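Local coordinates for EXOU (Pseudomonas aeruginosa, PDB 4AKX), which probably acts as a patatin-like phospholipase, a cytotoxin delivered by the type III secretion system that forms a complex with the chaperone SpcU, at residues A490-L494 and S516-L521; L494-V499 and D545-L549. All blocks are in the same frame, centred on the assembly; numbering follows the deposited sequence.

Interaction 1: residues A490-L494 and S516-L521; sequences AFTEL and SALQRL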
ATOM      1  N   ALA B 490      12.487  40.727 -37.145  1.00 59.44           N
ATOM      2  CA  ALA B 490      12.883  39.453 -37.748  1.00 55.79           C
ATOM      3  C   ALA B 490      11.700  38.591 -38.090  1.00 59.70           C
ATOM      4  O   ALA B 490      11.759  37.827 -39.039  1.00 66.72           O
ATOM      5  CB  ALA B 490      13.783  38.699 -36.825  1.00 49.72           C
ATOM      6  N   PHE B 491      10.628  38.724 -37.316  1.00 58.96           N
ATOM      7  CA  PHE B 491       9.426  37.967 -37.530  1.00 56.19           C
ATOM      8  C   PHE B 491       8.640  38.474 -38.717  1.00 61.56           C
ATOM      9  O   PHE B 491       7.993  37.685 -39.415  1.00 65.46           O
ATOM     10  CB  PHE B 491       8.570  38.065 -36.320  1.00 57.68           C
ATOM     11  CG  PHE B 491       8.941  37.114 -35.240  1.00 56.85           C
ATOM     12  CD1 PHE B 491       9.220  35.788 -35.527  1.00 61.02           C
ATOM     13  CD2 PHE B 491       8.902  37.512 -33.927  1.00 52.30           C
ATOM     14  CE1 PHE B 491       9.476  34.886 -34.507  1.00 59.56           C
ATOM     15  CE2 PHE B 491       9.140  36.618 -32.907  1.00 53.87           C
ATOM     16  CZ  PHE B 491       9.451  35.314 -33.191  1.00 54.42           C
ATOM     17  N   THR B 492       8.663  39.780 -38.951  1.00 58.17           N
ATOM     18  CA  THR B 492       8.083  40.295 -40.193  1.00 61.57           C
ATOM     19  C   THR B 492       8.931  39.864 -41.384  1.00 62.48           C
ATOM     20  O   THR B 492       8.405  39.489 -42.458  1.00 60.22           O
ATOM     21  CB  THR B 492       8.009  41.829 -40.165  1.00 63.79           C
ATOM     22  OG1 THR B 492       7.117  42.231 -39.123  1.00 66.70           O
ATOM     23  CG2 THR B 492       7.538  42.385 -41.504  1.00 62.20           C
ATOM     24  N   GLU B 493      10.251  39.949 -41.190  1.00 62.27           N
ATOM     25  CA  GLU B 493      11.220  39.730 -42.266  1.00 65.67           C
ATOM     26  C   GLU B 493      11.054  38.282 -42.761  1.00 67.07           C
ATOM     27  O   GLU B 493      10.992  38.012 -43.965  1.00 65.20           O
ATOM     28  CB  GLU B 493      12.633  40.030 -41.748  1.00 63.09           C
ATOM     29  CG  GLU B 493      13.769  39.726 -42.711  1.00 71.40           C
ATOM     30  CD  GLU B 493      15.166  39.917 -42.081  1.00 83.74           C
ATOM     31  OE1 GLU B 493      15.267  40.545 -40.989  1.00 95.40           O
ATOM     32  OE2 GLU B 493      16.172  39.428 -42.671  1.00 83.26           O
ATOM     33  N   LEU B 494      10.853  37.382 -41.797  1.00 64.01           N
ATOM     34  CA  LEU B 494      10.571  35.991 -42.065  1.00 58.31           C
ATOM     35  C   LEU B 494       9.248  35.777 -42.753  1.00 59.30           C
ATOM     36  O   LEU B 494       9.091  34.816 -43.467  1.00 61.95           O
ATOM     37  CB  LEU B 494      10.583  35.202 -40.770  1.00 51.85           C
ATOM     38  CG  LEU B 494      10.263  33.715 -40.855  1.00 50.96           C
ATOM     39  CD1 LEU B 494      11.323  32.992 -41.656  1.00 50.07           C
ATOM     40  CD2 LEU B 494      10.168  33.131 -39.443  1.00 50.01           C
ATOM     41  N   SER B 516      17.979  33.608 -43.774  1.00 63.22           N
ATOM     42  CA  SER B 516      18.579  34.818 -43.269  1.00 61.81           C
ATOM     43  C   SER B 516      17.835  35.312 -42.067  1.00 64.52           C
ATOM     44  O   SER B 516      18.442  35.804 -41.099  1.00 70.82           O
ATOM     45  CB  SER B 516      18.544  35.866 -44.327  1.00 62.35           C
ATOM     46  OG  SER B 516      19.185  35.359 -45.466  1.00 73.87           O
ATOM     47  N   ALA B 517      16.514  35.200 -42.120  1.00 60.59           N
ATOM     48  CA  ALA B 517      15.695  35.666 -41.016  1.00 54.93           C
ATOM     49  C   ALA B 517      15.796  34.675 -39.893  1.00 54.21           C
ATOM     50  O   ALA B 517      15.832  35.064 -38.746  1.00 53.35           O
ATOM     51  CB  ALA B 517      14.249  35.839 -41.444  1.00 53.30           C
ATOM     52  N   LEU B 518      15.819  33.380 -40.210  1.00 53.10           N
ATOM     53  CA  LEU B 518      16.021  32.393 -39.161  1.00 51.45           C
ATOM     54  C   LEU B 518      17.388  32.581 -38.500  1.00 53.91           C
ATOM     55  O   LEU B 518      17.534  32.392 -37.279  1.00 51.30           O
ATOM     56  CB  LEU B 518      15.832  30.982 -39.683  1.00 48.67           C
ATOM     57  CG  LEU B 518      14.389  30.640 -39.964  1.00 46.70           C
ATOM     58  CD1 LEU B 518      14.240  29.476 -40.906  1.00 44.15           C
ATOM     59  CD2 LEU B 518      13.705  30.357 -38.634  1.00 45.90           C
ATOM     60  N   GLN B 519      18.357  33.054 -39.283  1.00 55.84           N
ATOM     61  CA  GLN B 519      19.657  33.452 -38.727  1.00 59.36           C
ATOM     62  C   GLN B 519      19.580  34.640 -37.787  1.00 59.69           C
ATOM     63  O   GLN B 519      20.367  34.753 -36.858  1.00 58.58           O
ATOM     64  CB  GLN B 519      20.659  33.709 -39.829  1.00 58.47           C
ATOM     65  CG  GLN B 519      21.018  32.407 -40.494  1.00 68.99           C
ATOM     66  CD  GLN B 519      21.935  32.559 -41.665  1.00 71.26           C
ATOM     67  OE1 GLN B 519      22.241  33.659 -42.088  1.00 77.69           O
ATOM     68  NE2 GLN B 519      22.396  31.440 -42.188  1.00 81.80           N
ATOM     69  N   ARG B 520      18.636  35.534 -38.041  1.00 59.45           N
ATOM     70  CA  ARG B 520      18.564  36.738 -37.268  1.00 59.96           C
ATOM     71  C   ARG B 520      17.907  36.428 -35.959  1.00 61.91           C
ATOM     72  O   ARG B 520      18.255  37.000 -34.920  1.00 65.65           O
ATOM     73  CB  ARG B 520      17.803  37.820 -38.017  1.00 60.21           C
ATOM     74  CG  ARG B 520      18.709  38.695 -38.840  1.00 66.19           C
ATOM     75  CD  ARG B 520      17.962  39.859 -39.456  1.00 69.93           C
ATOM     76  NE  ARG B 520      18.688  40.363 -40.617  1.00 72.24           N
ATOM     77  CZ  ARG B 520      19.831  41.032 -40.542  1.00 72.03           C
ATOM     78  NH1 ARG B 520      20.384  41.283 -39.362  1.00 64.39           N
ATOM     79  NH2 ARG B 520      20.427  41.443 -41.651  1.00 84.42           N
ATOM     80  N   LEU B 521      16.961  35.497 -36.015  1.00 64.57           N
ATOM     81  CA  LEU B 521      16.275  35.017 -34.831  1.00 60.20           C
ATOM     82  C   LEU B 521      17.221  34.178 -34.014  1.00 61.07           C
ATOM     83  O   LEU B 521      17.294  34.363 -32.800  1.00 64.83           O
ATOM     84  CB  LEU B 521      15.071  34.173 -35.202  1.00 59.91           C
ATOM     85  CG  LEU B 521      13.904  34.911 -35.822  1.00 60.53           C
ATOM     86  CD1 LEU B 521      12.796  33.912 -36.130  1.00 55.57           C
ATOM     87  CD2 LEU B 521      13.452  35.953 -34.824  1.00 57.24           C
TER

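Interaction 2: residues L494-V499 and D545-L549; sequences LTVAIV and DHQQL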
ATOM      1  N   LEU B 494      10.853  37.382 -41.797  1.00 64.01           N
ATOM      2  CA  LEU B 494      10.571  35.991 -42.065  1.00 58.31           C
ATOM      3  C   LEU B 494       9.248  35.777 -42.753  1.00 59.30           C
ATOM      4  O   LEU B 494       9.091  34.816 -43.467  1.00 61.95           O
ATOM      5  CB  LEU B 494      10.583  35.202 -40.770  1.00 51.85           C
ATOM      6  CG  LEU B 494      10.263  33.715 -40.855  1.00 50.96           C
ATOM      7  CD1 LEU B 494      11.323  32.992 -41.656  1.00 50.07           C
ATOM      8  CD2 LEU B 494      10.168  33.131 -39.443  1.00 50.01           C
ATOM      9  N   THR B 495       8.274  36.632 -42.481  1.00 61.80           N
ATOM     10  CA  THR B 495       6.932  36.472 -43.059  1.00 60.89           C
ATOM     11  C   THR B 495       6.908  36.902 -44.520  1.00 65.46           C
ATOM     12  O   THR B 495       6.238  36.265 -45.355  1.00 70.53           O
ATOM     13  CB  THR B 495       5.884  37.241 -42.254  1.00 56.86           C
ATOM     14  OG1 THR B 495       5.956  36.805 -40.895  1.00 55.96           O
ATOM     15  CG2 THR B 495       4.519  36.969 -42.771  1.00 55.66           C
ATOM     16  N   VAL B 496       7.665  37.958 -44.826  1.00 61.25           N
ATOM     17  CA  VAL B 496       7.867  38.397 -46.207  1.00 59.28           C
ATOM     18  C   VAL B 496       8.474  37.291 -47.033  1.00 58.14           C
ATOM     19  O   VAL B 496       8.172  37.155 -48.197  1.00 62.26           O
ATOM     20  CB  VAL B 496       8.839  39.574 -46.260  1.00 58.44           C
ATOM     21  CG1 VAL B 496       9.180  39.935 -47.687  1.00 59.48           C
ATOM     22  CG2 VAL B 496       8.269  40.741 -45.510  1.00 58.03           C
ATOM     23  N   ALA B 497       9.379  36.537 -46.426  1.00 55.61           N
ATOM     24  CA  ALA B 497      10.003  35.406 -47.078  1.00 54.91           C
ATOM     25  C   ALA B 497       8.989  34.282 -47.397  1.00 54.58           C
ATOM     26  O   ALA B 497       8.733  33.966 -48.589  1.00 57.20           O
ATOM     27  CB  ALA B 497      11.136  34.894 -46.216  1.00 52.77           C
ATOM     28  N   ILE B 498       8.388  33.724 -46.352  1.00 50.20           N
ATOM     29  CA  ILE B 498       7.351  32.744 -46.524  1.00 53.18           C
ATOM     30  C   ILE B 498       6.382  33.146 -47.629  1.00 59.92           C
ATOM     31  O   ILE B 498       6.104  32.333 -48.498  1.00 66.53           O
ATOM     32  CB  ILE B 498       6.570  32.435 -45.220  1.00 50.53           C
ATOM     33  CG1 ILE B 498       7.439  31.710 -44.208  1.00 45.86           C
ATOM     34  CG2 ILE B 498       5.401  31.499 -45.504  1.00 51.56           C
ATOM     35  CD1 ILE B 498       6.925  31.883 -42.820  1.00 43.94           C
ATOM     36  N   VAL B 499       5.880  34.385 -47.615  1.00 62.88           N
ATOM     37  CA  VAL B 499       4.839  34.796 -48.585  1.00 67.79           C
ATOM     38  C   VAL B 499       5.363  34.863 -50.019  1.00 71.11           C
ATOM     39  O   VAL B 499       4.768  34.277 -50.922  1.00 75.27           O
ATOM     40  CB  VAL B 499       4.107  36.120 -48.195  1.00 68.88           C
ATOM     41  CG1 VAL B 499       3.275  36.639 -49.354  1.00 68.42           C
ATOM     42  CG2 VAL B 499       3.221  35.925 -46.967  1.00 64.08           C
ATOM     43  N   ASP B 545       1.028  32.186 -41.547  1.00 80.78           N
ATOM     44  CA  ASP B 545       2.241  32.084 -42.359  1.00 77.94           C
ATOM     45  C   ASP B 545       3.339  31.355 -41.643  1.00 74.83           C
ATOM     46  O   ASP B 545       4.072  30.575 -42.226  1.00 78.27           O
ATOM     47  CB  ASP B 545       2.732  33.459 -42.739  1.00 83.09           C
ATOM     48  CG  ASP B 545       1.903  34.071 -43.812  1.00100.43           C
ATOM     49  OD1 ASP B 545       1.156  33.315 -44.476  1.00110.43           O
ATOM     50  OD2 ASP B 545       1.983  35.302 -43.994  1.00108.09           O
ATOM     51  N   HIS B 546       3.495  31.662 -40.376  1.00 70.39           N
ATOM     52  CA  HIS B 546       4.379  30.907 -39.558  1.00 62.84           C
ATOM     53  C   HIS B 546       3.919  29.486 -39.516  1.00 63.57           C
ATOM     54  O   HIS B 546       4.681  28.609 -39.874  1.00 67.54           O
ATOM     55  CB  HIS B 546       4.482  31.530 -38.186  1.00 61.16           C
ATOM     56  CG  HIS B 546       5.211  32.838 -38.187  1.00 64.06           C
ATOM     57  ND1 HIS B 546       5.252  33.653 -37.107  1.00 65.23           N
ATOM     58  CD2 HIS B 546       5.962  33.470 -39.196  1.00 69.09           C
ATOM     59  CE1 HIS B 546       6.028  34.730 -37.396  1.00 76.18           C
ATOM     60  NE2 HIS B 546       6.457  34.614 -38.679  1.00 73.45           N
ATOM     61  N   GLN B 547       2.651  29.238 -39.169  1.00 63.45           N
ATOM     62  CA  GLN B 547       2.120  27.854 -39.179  1.00 64.97           C
ATOM     63  C   GLN B 547       2.385  27.186 -40.529  1.00 65.95           C
ATOM     64  O   GLN B 547       2.493  25.970 -40.617  1.00 66.20           O
ATOM     65  CB  GLN B 547       0.609  27.768 -38.862  1.00 61.11           C
ATOM     66  CG  GLN B 547       0.189  28.187 -37.474  1.00 65.33           C
ATOM     67  CD  GLN B 547       1.022  27.534 -36.398  1.00 73.61           C
ATOM     68  OE1 GLN B 547       0.878  26.347 -36.149  1.00 66.94           O
ATOM     69  NE2 GLN B 547       1.923  28.321 -35.750  1.00 75.92           N
ATOM     70  N   GLN B 548       2.478  27.981 -41.587  1.00 65.78           N
ATOM     71  CA  GLN B 548       2.613  27.388 -42.900  1.00 67.19           C
ATOM     72  C   GLN B 548       3.953  26.706 -42.899  1.00 63.64           C
ATOM     73  O   GLN B 548       4.090  25.595 -43.392  1.00 66.37           O
ATOM     74  CB  GLN B 548       2.504  28.436 -44.024  1.00 68.99           C
ATOM     75  CG  GLN B 548       2.509  27.836 -45.425  1.00 77.17           C
ATOM     76  CD  GLN B 548       2.269  28.855 -46.560  1.00 93.13           C
ATOM     77  OE1 GLN B 548       2.710  28.642 -47.698  1.00 95.28           O
ATOM     78  NE2 GLN B 548       1.542  29.945 -46.263  1.00 92.71           N
ATOM     79  N   LEU B 549       4.926  27.354 -42.271  1.00 60.87           N
ATOM     80  CA  LEU B 549       6.297  26.900 -42.303  1.00 59.00           C
ATOM     81  C   LEU B 549       6.536  25.750 -41.336  1.00 58.04           C
ATOM     82  O   LEU B 549       7.269  24.836 -41.653  1.00 58.41           O
ATOM     83  CB  LEU B 549       7.221  28.037 -41.946  1.00 58.72           C
ATOM     84  CG  LEU B 549       8.614  27.582 -41.530  1.00 58.46           C
ATOM     85  CD1 LEU B 549       9.452  27.393 -42.791  1.00 64.15           C
ATOM     86  CD2 LEU B 549       9.269  28.579 -40.591  1.00 52.55           C
TER

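Interaction 1: residues A490-L494 and S516-L521
Ala-517 presses its methyl group against the backbone of Leu-494, with Ala-517 CB 3.7 Å from Leu-494 CA, and so marks the point where segments 490-494 and 516-521, on two antiparallel helices of the middle helical domain, bring their backbones nearest. The helices 474-502 and 512-524 form a helical hairpin; their short segments run at 163° to each other with axes 8.8 Å apart. Small residues are consistent with this spacing: Ala-490 and Ala-517 both direct their CB atoms at the partner helix, and CB of Leu-494 lies alongside CB of Ala-517 at 3.8 Å.

One turn along, Leu-521 reaches back across the interface. Its branches divide the work: CD2 meets Ala-490 CB, while CD1 lies 3.8 Å from Phe-491 CE1. CD2 also sits over one face of the Phe-491 ring, displaced toward the rim; the two side chains cross at about a right angle. Phe-491 starts out pointing away from the neighbouring helix, and with CG anti to its carbonyl carbon (chi1 -83°) the ring still presents its CE1 corner to Leu-521. Leu-494 CD1 adds a looser contact to Leu-518 CG at 4.2 Å. Behind this layer, Leu-534 and Glu-537 of helix 528-537 touch the Phe-491 ring, and Leu-538 packs on both Phe-491 and Leu-494.

At the more open margin the apolar seam gives way to charge. Glu-493 extends away from its helix, its CG passing 4.1 Å from Ala-517 CB, and its carboxylate meets Arg-520 in a salt bridge that is long and poorly aligned. The carboxylate and guanidinium planes are turned 49° apart; OE2 lies at the guanidinium edge, near its plane, and takes a weak, bent hydrogen bond from Arg-520 NE over 3.4 Å.

Interaction 2: residues L494-V499 and D545-L549
The His-546 imidazole is approached at its edge, near the ring plane, by Ile-498 CD1, which lies 4.1 Å from His-546 CD2. Leu-494 CD2 and Thr-495 OG1 come at the ring obliquely, the methyl 4.1 Å and the hydroxyl oxygen 3.2 Å from His-546 NE2. The same Thr-495 OG1 is hydrogen-bonded to Phe-491 O, one turn back on its own helix, which ties the hydroxyl to the backbone beside the imidazole. A second flat group, the Asp-545 carboxylate, has OD2 beside two methyls, Thr-495 CG2 and Val-499 CG2, in van der Waals contact. The threonine methyl stands anti to its backbone N while OG1 lies beside it (chi1 -56°), an arrangement that sends the two branches to different partners.

Segments 494-499 and 545-549, of helices 474-502 and 544-552, cross at 65°, with their axes 9.7 Å apart, and pack knob into hole: Ile-498 fits among Asp-545, His-546, Gln-548 and Leu-549. Its CD1 lies against Asp-545 O and 4.0 Å from Leu-549 CB. Asn-543 OD1 accepts a hydrogen bond from His-546 N, just before this turn of helix.

Overall arrangement
Helix 474-502 serves both interactions, meeting the antiparallel helix 512-524 in interaction 1 and the crossing helix 544-552 in interaction 2; the two centres are about 10 Å apart. Leu-494 is common to both, and Phe-491 O also comes within 3.5 Å of His-546 NE2, a packing contact joining the two sites. Leu-538 touches Phe-491, Leu-494 and His-546, and Met-514 of helix 512-524 reaches Ile-498. Along the sequence the segments alternate, and all four lie in the middle helical domain. Their centres lie about 31 and 27 Å from the centre of the chain, and no other chain of the assembly touches these segments.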